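Side-chain contact in uncharacterized tRNA/rRNA methyltransferase HI_0380 (Haemophilus influenzae, PDB 3ILK), which is of uncharacterised activity but probably binds RNA and methylates it with S-adenosyl-L-methionine as methyl donor: residues 209-212 with 213-217. Residues are numbered along the deposited sequence; the frame is centred on the assembly and turned at random.
Sequences LKRL and YYRAK
The carbonyl oxygen of K210 accepts the amide of Y214, Y214 N to K210 O 2.8 Å, one of four consecutive i to i+4 bonds that make 209-216 the last turns of the α-helix 204-216. The same oxygen lies 3.2 Å from Y214 CD2, and CB of K210 touches the same ring, 3.8 Å from Y214 CE2. F187 of helix 180-197 meets this tyrosine edge-to-face. On the dimer-facing side L212 and Y213 run side by side: with CG of L212 anti to its backbone N (chi1 163°), methyl CD2 of L212 sits over one face of the Y213 ring, a CH-pi contact 4.1 Å from the centroid. L209 CD2 adds a touch at CE2 of Y213, while the Y213 hydroxyl hydrogen-bonds Y213 of the second subunit. R211 and R215 bring like charges together, NH1 of R211 lying 3.5 Å from NH1 of R215. R211 NH2 bridges to E219 and R215 NH1 to E222, both of the second subunit, which would offset the closeness of the two charges. Their guanidinium planes are turned 46° apart. A bend at chi3 of R215 (77°) folds its head back along the helix. This leaves R215 NH2 4.0 Å from L212 CD1.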
loop_
_atom_site.group_PDB
_atom_site.type_symbol
_atom_site.label_atom_id
_atom_site.label_comp_id
_atom_site.label_asym_id
_atom_site.label_seq_id
_atom_site.Cartn_x
_atom_site.Cartn_y
_atom_site.Cartn_z
ATOM N N LEU A 209 -5.347 -33.658 -4.800
ATOM C CA LEU A 209 -6.461 -32.756 -4.512
ATOM C C LEU A 209 -6.747 -32.635 -3.024
ATOM O O LEU A 209 -6.965 -31.523 -2.525
ATOM C CB LEU A 209 -7.729 -33.145 -5.281
ATOM C CG LEU A 209 -7.697 -32.781 -6.771
ATOM C CD1 LEU A 209 -8.812 -33.522 -7.474
ATOM C CD2 LEU A 209 -7.791 -31.271 -7.040
ATOM N N LYS A 210 -6.737 -33.768 -2.316
ATOM C CA LYS A 210 -6.972 -33.746 -0.879
ATOM C C LYS A 210 -5.861 -32.935 -0.222
ATOM O O LYS A 210 -6.119 -32.047 0.582
ATOM C CB LYS A 210 -7.054 -35.172 -0.305
ATOM C CG LYS A 210 -8.300 -35.911 -0.777
ATOM C CD LYS A 210 -8.243 -37.402 -0.457
ATOM C CE LYS A 210 -9.218 -38.145 -1.347
ATOM N NZ LYS A 210 -9.825 -39.316 -0.698
ATOM N N ARG A 211 -4.625 -33.220 -0.606
ATOM C CA ARG A 211 -3.478 -32.486 -0.107
ATOM C C ARG A 211 -3.692 -30.969 -0.286
ATOM O O ARG A 211 -3.540 -30.188 0.654
ATOM C CB ARG A 211 -2.229 -32.970 -0.832
ATOM C CG ARG A 211 -0.932 -32.474 -0.255
ATOM C CD ARG A 211 0.184 -32.715 -1.252
ATOM N NE ARG A 211 1.400 -31.993 -0.905
ATOM C CZ ARG A 211 1.848 -30.915 -1.544
ATOM N NH1 ARG A 211 1.186 -30.414 -2.582
ATOM N NH2 ARG A 211 2.970 -30.337 -1.146
ATOM N N LEU A 212 -4.072 -30.575 -1.494
ATOM C CA LEU A 212 -4.355 -29.178 -1.821
ATOM C C LEU A 212 -5.431 -28.571 -0.912
ATOM O O LEU A 212 -5.226 -27.497 -0.326
ATOM C CB LEU A 212 -4.817 -29.082 -3.273
ATOM C CG LEU A 212 -5.526 -27.785 -3.673
ATOM C CD1 LEU A 212 -4.544 -26.636 -3.581
ATOM C CD2 LEU A 212 -6.119 -27.935 -5.051
ATOM N N TYR A 213 -6.563 -29.268 -0.804
ATOM C CA TYR A 213 -7.727 -28.733 -0.105
ATOM C C TYR A 213 -7.581 -28.746 1.415
ATOM O O TYR A 213 -7.998 -27.788 2.070
ATOM C CB TYR A 213 -9.036 -29.372 -0.602
ATOM C CG TYR A 213 -9.416 -28.847 -1.972
ATOM C CD1 TYR A 213 -9.542 -27.473 -2.189
ATOM C CD2 TYR A 213 -9.632 -29.708 -3.059
ATOM C CE1 TYR A 213 -9.884 -26.972 -3.421
ATOM C CE2 TYR A 213 -9.969 -29.185 -4.341
ATOM C CZ TYR A 213 -10.094 -27.817 -4.499
ATOM O OH TYR A 213 -10.411 -27.249 -5.737
ATOM N N TYR A 214 -6.950 -29.795 1.948
ATOM C CA TYR A 214 -6.544 -29.839 3.364
ATOM C C TYR A 214 -5.533 -28.728 3.697
ATOM O O TYR A 214 -5.651 -28.062 4.726
ATOM C CB TYR A 214 -5.958 -31.214 3.764
ATOM C CG TYR A 214 -6.988 -32.335 3.863
ATOM C CD1 TYR A 214 -8.213 -32.133 4.510
ATOM C CD2 TYR A 214 -6.736 -33.602 3.336
ATOM C CE1 TYR A 214 -9.164 -33.133 4.595
ATOM C CE2 TYR A 214 -7.695 -34.633 3.434
ATOM C CZ TYR A 214 -8.901 -34.384 4.061
ATOM O OH TYR A 214 -9.864 -35.375 4.176
ATOM N N ARG A 215 -4.546 -28.531 2.832
ATOM C CA ARG A 215 -3.610 -27.419 3.001
ATOM C C ARG A 215 -4.366 -26.076 3.016
ATOM O O ARG A 215 -4.093 -25.201 3.835
ATOM C CB ARG A 215 -2.558 -27.452 1.896
ATOM C CG ARG A 215 -1.234 -26.810 2.260
ATOM C CD ARG A 215 -0.210 -27.021 1.165
ATOM N NE ARG A 215 -0.425 -26.121 0.028
ATOM C CZ ARG A 215 -0.763 -26.514 -1.199
ATOM N NH1 ARG A 215 -0.922 -27.802 -1.480
ATOM N NH2 ARG A 215 -0.931 -25.610 -2.156
ATOM N N ALA A 216 -5.329 -25.935 2.112
ATOM C CA ALA A 216 -6.187 -24.743 2.046
ATOM C C ALA A 216 -6.942 -24.464 3.356
ATOM O O ALA A 216 -7.018 -23.305 3.799
ATOM C CB ALA A 216 -7.174 -24.866 0.886
ATOM N N LYS A 217 -7.458 -25.538 3.968
ATOM C CA LYS A 217 -8.405 -25.474 5.088
ATOM C C LYS A 217 -9.650 -24.712 4.598
ATOM O O LYS A 217 -9.805 -23.501 4.806
ATOM C CB LYS A 217 -7.778 -24.834 6.332
ATOM C CG LYS A 217 -8.202 -25.536 7.656
ATOM C CD LYS A 217 -8.412 -24.576 8.846
ATOM C CE LYS A 217 -7.210 -23.648 9.077
ATOM N NZ LYS A 217 -7.410 -22.695 10.219
#